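Local structure of anabena Tic22 (Anabaena sp., 4EV1) at residues 39-53 with 99-111. The protein probably acts as a chaperone in protein transport, as a thylakoid-associated member of the Tic22-like family. Sequence-based numbering, arbitrary orientation. Where two conformers were deposited one is given.
Sequences KAGGSITGAYMSRQE and PNRLLFAFKPVDQ
Lys107, ending strand 102-107, is salt-bridged to Glu53 in the first turn of helix 51-63; with Asp110 they exemplify a salt-bridge network that joins the starts of two helices following a parallel strand pair. The ammonium NZ of Lys107 reaches Glu53 OE1 at 2.7 Å on its syn side, 35° out of the carboxylate plane. The same NZ donates to Pro108 O and forms a second salt bridge with Asp110 OD1 at 3.0 Å, from above the carboxylate plane. Bends at chi2 (59°) and chi4 (46°) carry the ammonium onward to the start of helix 110-121, among these three oxygens. With Glu53 OE2 and Asp110 OD2 only 4.2 Å apart, a methionine at Lys107 would probably leave two like charges without their shared counter-ion. A water bridges Glu53 OE1, Ser50 N and Lys107 O, while Ser50, the N-cap of helix 51-63, accepts from Glu53 N through OG, which helps place the glutamate.

Strands 43-48 and 102-107 pair in register, each leading through two residues to its helix. Regular backbone bonds run from Leu103 N to Ser43 O through to Met49 N to Lys107 O. On one face Thr45 CG2 lies 3.4 Å from Phe104 CD2, the two side chains pointing the same way, and Ala47 CB sits over a face of the Phe106 ring. Ile44 CD1 meets Ala105 CB at 4.2 Å on the other.

Strand 43-48 is the middle of a three-stranded mixed sheet, with antiparallel 28-30 along its other edge; helix 85-94 packs on Phe104 and Phe106, and strand 15-20 on Ala47 and Met49.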
ATOM      1  N   LYS A  39       4.329  21.989  15.988  1.00 52.98           N
ATOM      2  CA  LYS A  39       4.572  20.895  15.006  1.00 51.60           C
ATOM      3  C   LYS A  39       3.313  20.105  14.601  1.00 51.41           C
ATOM      4  O   LYS A  39       2.357  19.956  15.357  1.00 52.05           O
ATOM      5  CB  LYS A  39       5.638  19.916  15.513  1.00 51.29           C
ATOM      6  CG  LYS A  39       7.063  20.131  14.920  1.00 51.99           C
ATOM      7  CD  LYS A  39       8.183  19.408  15.714  1.00 53.56           C
ATOM      8  CE  LYS A  39       9.582  19.731  15.173  1.00 54.01           C
ATOM      9  NZ  LYS A  39      10.488  18.528  15.123  1.00 55.71           N
ATOM     10  N   ALA A  40       3.323  19.605  13.370  1.00 50.95           N
ATOM     11  CA  ALA A  40       2.302  18.678  12.918  1.00 49.96           C
ATOM     12  C   ALA A  40       3.059  17.495  12.337  1.00 48.55           C
ATOM     13  O   ALA A  40       2.810  17.110  11.193  1.00 47.30           O
ATOM     14  CB  ALA A  40       1.383  19.324  11.873  1.00 50.03           C
ATOM     15  N   GLY A  41       3.974  16.958  13.163  1.00 47.88           N
ATOM     16  CA  GLY A  41       5.016  15.971  12.773  1.00 45.61           C
ATOM     17  C   GLY A  41       6.365  16.147  13.488  1.00 44.29           C
ATOM     18  O   GLY A  41       6.901  17.241  13.533  1.00 46.71           O
ATOM     19  N   GLY A  42       6.949  15.076  14.039  1.00 41.44           N
ATOM     20  CA  GLY A  42       8.357  15.095  14.518  1.00 39.48           C
ATOM     21  C   GLY A  42       9.442  14.673  13.504  1.00 37.47           C
ATOM     22  O   GLY A  42      10.497  15.275  13.403  1.00 35.48           O
ATOM     23  N   SER A  43       9.166  13.609  12.763  1.00 36.14           N
ATOM     24  CA  SER A  43      10.066  13.134  11.719  1.00 35.00           C
ATOM     25  C   SER A  43       9.270  12.384  10.652  1.00 32.19           C
ATOM     26  O   SER A  43       8.081  12.117  10.827  1.00 31.95           O
ATOM     27  CB  SER A  43      11.184  12.290  12.339  1.00 35.17           C
ATOM     28  OG  SER A  43      10.637  11.198  13.039  1.00 37.75           O
ATOM     29  N   ILE A  44       9.908  12.142   9.517  1.00 30.81           N
ATOM     30  CA  ILE A  44       9.259  11.518   8.392  1.00 29.72           C
ATOM     31  C   ILE A  44      10.160  10.414   7.795  1.00 29.24           C
ATOM     32  O   ILE A  44      11.358  10.623   7.624  1.00 27.89           O
ATOM     33  CB  ILE A  44       8.837  12.542   7.305  1.00 30.65           C
ATOM     34  CG1 ILE A  44       7.949  11.862   6.236  1.00 30.76           C
ATOM     35  CG2 ILE A  44      10.062  13.289   6.715  1.00 27.59           C
ATOM     36  CD1 ILE A  44       7.360  12.806   5.145  1.00 31.59           C
ATOM     37  N   THR A  45       9.546   9.254   7.536  1.00 28.77           N
ATOM     38  CA  THR A  45      10.217   8.107   6.920  1.00 28.72           C
ATOM     39  C   THR A  45       9.570   7.725   5.598  1.00 28.77           C
ATOM     40  O   THR A  45       8.352   7.897   5.364  1.00 28.31           O
ATOM     41  CB  THR A  45      10.304   6.879   7.885  1.00 28.44           C
ATOM     42  OG1 THR A  45      11.254   5.921   7.378  1.00 27.78           O
ATOM     43  CG2 THR A  45       8.927   6.190   8.074  1.00 28.52           C
ATOM     44  N   GLY A  46      10.386   7.157   4.723  1.00 28.56           N
ATOM     45  CA  GLY A  46       9.933   6.793   3.407  1.00 29.03           C
ATOM     46  C   GLY A  46       9.614   5.345   3.284  1.00 29.52           C
ATOM     47  O   GLY A  46      10.574   4.525   3.282  1.00 33.15           O
ATOM     48  N   ALA A  47       8.318   5.017   3.140  1.00 27.12           N
ATOM     49  CA  ALA A  47       7.838   3.643   3.081  1.00 27.13           C
ATOM     50  C   ALA A  47       7.739   3.224   1.606  1.00 26.41           C
ATOM     51  O   ALA A  47       7.585   4.075   0.716  1.00 27.75           O
ATOM     52  CB  ALA A  47       6.476   3.470   3.813  1.00 25.05           C
ATOM     53  N   TYR A  48       7.843   1.926   1.364  1.00 24.40           N
ATOM     54  CA  TYR A  48       7.859   1.362   0.020  1.00 23.50           C
ATOM     55  C   TYR A  48       6.856   0.235  -0.122  1.00 23.47           C
ATOM     56  O   TYR A  48       6.763  -0.658   0.737  1.00 23.23           O
ATOM     57  CB  TYR A  48       9.243   0.786  -0.301  1.00 23.43           C
ATOM     58  CG  TYR A  48      10.349   1.820  -0.408  1.00 23.05           C
ATOM     59  CD1 TYR A  48      11.058   2.234   0.734  1.00 23.77           C
ATOM     60  CD2 TYR A  48      10.711   2.358  -1.628  1.00 26.83           C
ATOM     61  CE1 TYR A  48      12.105   3.193   0.654  1.00 28.42           C
ATOM     62  CE2 TYR A  48      11.743   3.322  -1.711  1.00 29.54           C
ATOM     63  CZ  TYR A  48      12.424   3.728  -0.576  1.00 30.11           C
ATOM     64  OH  TYR A  48      13.429   4.667  -0.648  1.00 29.68           O
ATOM     65  N   MET A  49       6.198   0.215  -1.274  1.00 23.96           N
ATOM     66  CA  MET A  49       5.323  -0.882  -1.663  1.00 23.88           C
ATOM     67  C   MET A  49       6.130  -2.030  -2.197  1.00 24.24           C
ATOM     68  O   MET A  49       5.639  -3.183  -2.155  1.00 22.02           O
ATOM     69  CB  MET A  49       4.333  -0.424  -2.722  1.00 23.03           C
ATOM     70  CG  MET A  49       3.352   0.662  -2.202  1.00 25.06           C
ATOM     71  SD  MET A  49       2.572   0.345  -0.626  1.00 27.33           S
ATOM     72  CE  MET A  49       1.743  -1.131  -0.993  1.00 23.74           C
ATOM     73  N   SER A  50       7.365  -1.721  -2.660  1.00 24.69           N
ATOM     74  CA  SER A  50       8.271  -2.738  -3.235  1.00 24.52           C
ATOM     75  C   SER A  50       9.523  -2.948  -2.382  1.00 24.87           C
ATOM     76  O   SER A  50      10.292  -2.009  -2.139  1.00 23.14           O
ATOM     77  CB  SER A  50       8.724  -2.316  -4.643  1.00 25.91           C
ATOM     78  OG  SER A  50       9.935  -2.966  -5.004  1.00 24.86           O
ATOM     79  N   ARG A  51       9.745  -4.189  -1.962  1.00 24.49           N
ATOM     80  CA  ARG A  51      10.937  -4.533  -1.195  1.00 24.36           C
ATOM     81  C   ARG A  51      12.211  -4.263  -1.993  1.00 24.77           C
ATOM     82  O   ARG A  51      13.184  -3.726  -1.461  1.00 23.69           O
ATOM     83  CB  ARG A  51      10.888  -5.999  -0.761  1.00 25.51           C
ATOM     84  CG  ARG A  51      11.974  -6.389   0.229  1.00 28.56           C
ATOM     85  CD  ARG A  51      11.598  -7.648   0.993  1.00 37.24           C
ATOM     86  NE  ARG A  51      12.073  -8.856   0.326  1.00 44.03           N
ATOM     87  CZ  ARG A  51      13.244  -9.435   0.571  1.00 43.18           C
ATOM     88  NH1 ARG A  51      14.065  -8.916   1.474  1.00 47.22           N
ATOM     89  NH2 ARG A  51      13.593 -10.533  -0.084  1.00 43.49           N
ATOM     90  N   GLN A  52      12.203  -4.638  -3.270  1.00 25.58           N
ATOM     91  CA  GLN A  52      13.365  -4.442  -4.137  1.00 27.43           C
ATOM     92  C   GLN A  52      13.733  -2.953  -4.243  1.00 26.78           C
ATOM     93  O   GLN A  52      14.928  -2.607  -4.233  1.00 24.90           O
ATOM     94  CB  GLN A  52      13.152  -5.044  -5.550  1.00 29.55           C
ATOM     95  CG  GLN A  52      14.166  -4.508  -6.624  1.00 35.78           C
ATOM     96  CD  GLN A  52      14.399  -5.446  -7.800  1.00 42.34           C
ATOM     97  OE1 GLN A  52      15.405  -5.328  -8.502  1.00 50.06           O
ATOM     98  NE2 GLN A  52      13.473  -6.361  -8.036  1.00 45.88           N
ATOM     99  N   GLU A  53      12.715  -2.090  -4.328  1.00 25.57           N
ATOM    100  CA  GLU A  53      12.955  -0.639  -4.350  1.00 26.54           C
ATOM    101  C   GLU A  53      13.579  -0.150  -3.058  1.00 25.07           C
ATOM    102  O   GLU A  53      14.526   0.659  -3.096  1.00 25.68           O
ATOM    103  CB  GLU A  53      11.672   0.188  -4.676  1.00 26.65           C
ATOM    104  CG  GLU A  53      11.365   0.204  -6.129  1.00 32.65           C
ATOM    105  CD  GLU A  53      10.052   0.919  -6.510  1.00 36.88           C
ATOM    106  OE1 GLU A  53       9.686   1.892  -5.821  1.00 33.80           O
ATOM    107  OE2 GLU A  53       9.418   0.497  -7.538  1.00 43.00           O
ATOM    108  N   PRO A  99       2.982  15.719  18.878  1.00 49.57           N
ATOM    109  CA  PRO A  99       3.338  16.630  17.780  1.00 49.83           C
ATOM    110  C   PRO A  99       4.663  16.183  17.129  1.00 48.96           C
ATOM    111  O   PRO A  99       4.903  16.455  15.928  1.00 49.31           O
ATOM    112  CB  PRO A  99       3.441  17.990  18.481  1.00 50.88           C
ATOM    113  CG  PRO A  99       3.977  17.647  19.870  1.00 51.72           C
ATOM    114  CD  PRO A  99       3.367  16.261  20.197  1.00 51.24           C
ATOM    115  N   ASN A 100       5.474  15.486  17.939  1.00 47.23           N
ATOM    116  CA  ASN A 100       6.647  14.750  17.490  1.00 45.95           C
ATOM    117  C   ASN A 100       6.397  13.329  16.883  1.00 41.42           C
ATOM    118  O   ASN A 100       7.300  12.497  16.808  1.00 40.32           O
ATOM    119  CB  ASN A 100       7.651  14.693  18.638  1.00 47.05           C
ATOM    120  CG  ASN A 100       8.208  16.081  19.001  1.00 52.30           C
ATOM    121  OD1 ASN A 100       9.335  16.430  18.633  1.00 58.52           O
ATOM    122  ND2 ASN A 100       7.410  16.877  19.718  1.00 55.94           N
ATOM    123  N   ARG A 101       5.174  13.091  16.423  1.00 39.12           N
ATOM    124  CA  ARG A 101       4.804  11.820  15.792  0.50 37.61           C
ATOM    125  C   ARG A 101       5.642  11.536  14.545  1.00 35.66           C
ATOM    126  O   ARG A 101       6.121  12.449  13.880  1.00 35.01           O
ATOM    127  CB  ARG A 101       3.318  11.811  15.430  0.50 37.95           C
ATOM    128  CG  ARG A 101       2.939  12.806  14.318  0.50 39.84           C
ATOM    129  CD  ARG A 101       1.504  13.324  14.428  0.50 41.43           C
ATOM    130  NE  ARG A 101       0.523  12.534  13.685  0.50 41.81           N
ATOM    131  CZ  ARG A 101       0.739  11.323  13.176  0.50 41.76           C
ATOM    132  NH1 ARG A 101      -0.237  10.707  12.526  0.50 40.17           N
ATOM    133  NH2 ARG A 101       1.917  10.722  13.321  0.50 42.58           N
ATOM    134  N   LEU A 102       5.834  10.253  14.247  1.00 33.76           N
ATOM    135  CA  LEU A 102       6.455   9.830  13.000  1.00 31.74           C
ATOM    136  C   LEU A 102       5.414   9.802  11.878  1.00 30.70           C
ATOM    137  O   LEU A 102       4.372   9.158  11.996  1.00 29.71           O
ATOM    138  CB  LEU A 102       7.098   8.421  13.135  1.00 31.52           C
ATOM    139  CG  LEU A 102       7.723   7.780  11.869  1.00 30.97           C
ATOM    140  CD1 LEU A 102       8.910   8.590  11.371  1.00 28.27           C
ATOM    141  CD2 LEU A 102       8.162   6.331  12.169  1.00 30.58           C
ATOM    142  N   LEU A 103       5.741  10.448  10.758  1.00 29.66           N
ATOM    143  CA  LEU A 103       4.927  10.410   9.568  1.00 29.12           C
ATOM    144  C   LEU A 103       5.561   9.460   8.551  1.00 28.00           C
ATOM    145  O   LEU A 103       6.737   9.192   8.616  1.00 28.85           O
ATOM    146  CB  LEU A 103       4.791  11.810   8.990  1.00 29.48           C
ATOM    147  CG  LEU A 103       4.176  12.846   9.961  1.00 30.53           C
ATOM    148  CD1 LEU A 103       3.994  14.202   9.286  1.00 33.60           C
ATOM    149  CD2 LEU A 103       2.826  12.363  10.471  1.00 32.27           C
ATOM    150  N   PHE A 104       4.772   8.981   7.616  1.00 28.24           N
ATOM    151  CA  PHE A 104       5.234   8.083   6.568  1.00 28.51           C
ATOM    152  C   PHE A 104       4.841   8.618   5.188  1.00 28.91           C
ATOM    153  O   PHE A 104       3.673   9.015   4.956  1.00 29.82           O
ATOM    154  CB  PHE A 104       4.583   6.705   6.721  1.00 28.28           C
ATOM    155  CG  PHE A 104       4.857   6.026   8.006  1.00 28.81           C
ATOM    156  CD1 PHE A 104       4.189   6.396   9.165  1.00 30.11           C
ATOM    157  CD2 PHE A 104       5.772   4.964   8.062  1.00 29.44           C
ATOM    158  CE1 PHE A 104       4.447   5.727  10.380  1.00 32.91           C
ATOM    159  CE2 PHE A 104       6.028   4.319   9.245  1.00 31.66           C
ATOM    160  CZ  PHE A 104       5.374   4.700  10.410  1.00 31.79           C
ATOM    161  N   ALA A 105       5.796   8.611   4.260  1.00 27.34           N
ATOM    162  CA  ALA A 105       5.541   8.890   2.854  1.00 28.24           C
ATOM    163  C   ALA A 105       5.568   7.566   2.125  1.00 28.96           C
ATOM    164  O   ALA A 105       6.475   6.772   2.405  1.00 31.76           O
ATOM    165  CB  ALA A 105       6.611   9.806   2.313  1.00 28.97           C
ATOM    166  N   PHE A 106       4.561   7.261   1.301  1.00 27.99           N
ATOM    167  CA  PHE A 106       4.462   5.957   0.617  1.00 28.71           C
ATOM    168  C   PHE A 106       4.865   6.016  -0.873  1.00 28.99           C
ATOM    169  O   PHE A 106       4.309   6.799  -1.631  1.00 30.26           O
ATOM    170  CB  PHE A 106       3.060   5.357   0.738  1.00 29.14           C
ATOM    171  CG  PHE A 106       2.688   4.944   2.132  1.00 30.11           C
ATOM    172  CD1 PHE A 106       2.319   5.894   3.060  1.00 31.74           C
ATOM    173  CD2 PHE A 106       2.694   3.611   2.515  1.00 32.25           C
ATOM    174  CE1 PHE A 106       1.963   5.523   4.350  1.00 30.43           C
ATOM    175  CE2 PHE A 106       2.339   3.260   3.801  1.00 29.56           C
ATOM    176  CZ  PHE A 106       1.985   4.231   4.707  1.00 29.21           C
ATOM    177  N   LYS A 107       5.805   5.168  -1.269  1.00 27.66           N
ATOM    178  CA  LYS A 107       6.276   5.047  -2.663  1.00 29.13           C
ATOM    179  C   LYS A 107       5.622   3.873  -3.356  1.00 29.05           C
ATOM    180  O   LYS A 107       5.912   2.691  -3.028  1.00 27.34           O
ATOM    181  CB  LYS A 107       7.799   4.880  -2.686  1.00 29.72           C
ATOM    182  CG  LYS A 107       8.466   4.692  -4.073  1.00 31.44           C
ATOM    183  CD  LYS A 107       8.232   5.824  -5.032  1.00 35.31           C
ATOM    184  CE  LYS A 107       8.960   5.625  -6.370  1.00 35.81           C
ATOM    185  NZ  LYS A 107       8.767   4.226  -6.882  1.00 33.69           N
ATOM    186  N   PRO A 108       4.710   4.173  -4.311  1.00 30.04           N
ATOM    187  CA  PRO A 108       4.102   3.086  -5.057  1.00 30.12           C
ATOM    188  C   PRO A 108       5.103   2.512  -6.064  1.00 31.02           C
ATOM    189  O   PRO A 108       6.098   3.149  -6.368  1.00 30.69           O
ATOM    190  CB  PRO A 108       2.932   3.740  -5.781  1.00 30.12           C
ATOM    191  CG  PRO A 108       3.230   5.221  -5.841  1.00 32.24           C
ATOM    192  CD  PRO A 108       4.281   5.515  -4.776  1.00 30.57           C
ATOM    193  N   VAL A 109       4.825   1.316  -6.551  1.00 31.29           N
ATOM    194  CA  VAL A 109       5.700   0.643  -7.531  1.00 32.62           C
ATOM    195  C   VAL A 109       5.532   1.329  -8.871  1.00 34.34           C
ATOM    196  O   VAL A 109       4.415   1.590  -9.296  1.00 32.88           O
ATOM    197  CB  VAL A 109       5.346  -0.838  -7.623  1.00 32.06           C
ATOM    198  CG1 VAL A 109       6.160  -1.540  -8.749  1.00 35.21           C
ATOM    199  CG2 VAL A 109       5.560  -1.501  -6.267  1.00 30.63           C
ATOM    200  N   ASP A 110       6.639   1.664  -9.530  1.00 37.20           N
ATOM    201  CA  ASP A 110       6.600   2.497 -10.754  1.00 39.62           C
ATOM    202  C   ASP A 110       5.714   1.903 -11.838  1.00 39.29           C
ATOM    203  O   ASP A 110       4.943   2.610 -12.461  1.00 40.81           O
ATOM    204  CB  ASP A 110       8.024   2.709 -11.332  1.00 41.01           C
ATOM    205  CG  ASP A 110       8.885   3.642 -10.480  1.00 45.00           C
ATOM    206  OD1 ASP A 110       8.325   4.582  -9.843  1.00 47.34           O
ATOM    207  OD2 ASP A 110      10.126   3.423 -10.472  1.00 50.10           O
ATOM    208  N   GLN A 111       5.807   0.593 -12.030  1.00 39.25           N
ATOM    209  CA  GLN A 111       4.979  -0.117 -13.032  1.00 39.38           C
ATOM    210  C   GLN A 111       3.468   0.086 -12.771  1.00 37.71           C
ATOM    211  O   GLN A 111       2.656   0.134 -13.694  1.00 37.02           O
ATOM    212  CB  GLN A 111       5.309  -1.619 -12.995  1.00 40.25           C
ATOM    213  CG  GLN A 111       4.730  -2.429 -14.162  1.00 45.30           C
ATOM    214  CD  GLN A 111       5.221  -1.929 -15.515  1.00 51.36           C
ATOM    215  OE1 GLN A 111       6.266  -1.271 -15.608  1.00 56.22           O
ATOM    216  NE2 GLN A 111       4.468  -2.225 -16.573  1.00 55.20           N
TER
HETATM  217  O   HOH W   1       8.109   0.896  -3.863  1.00 25.11           O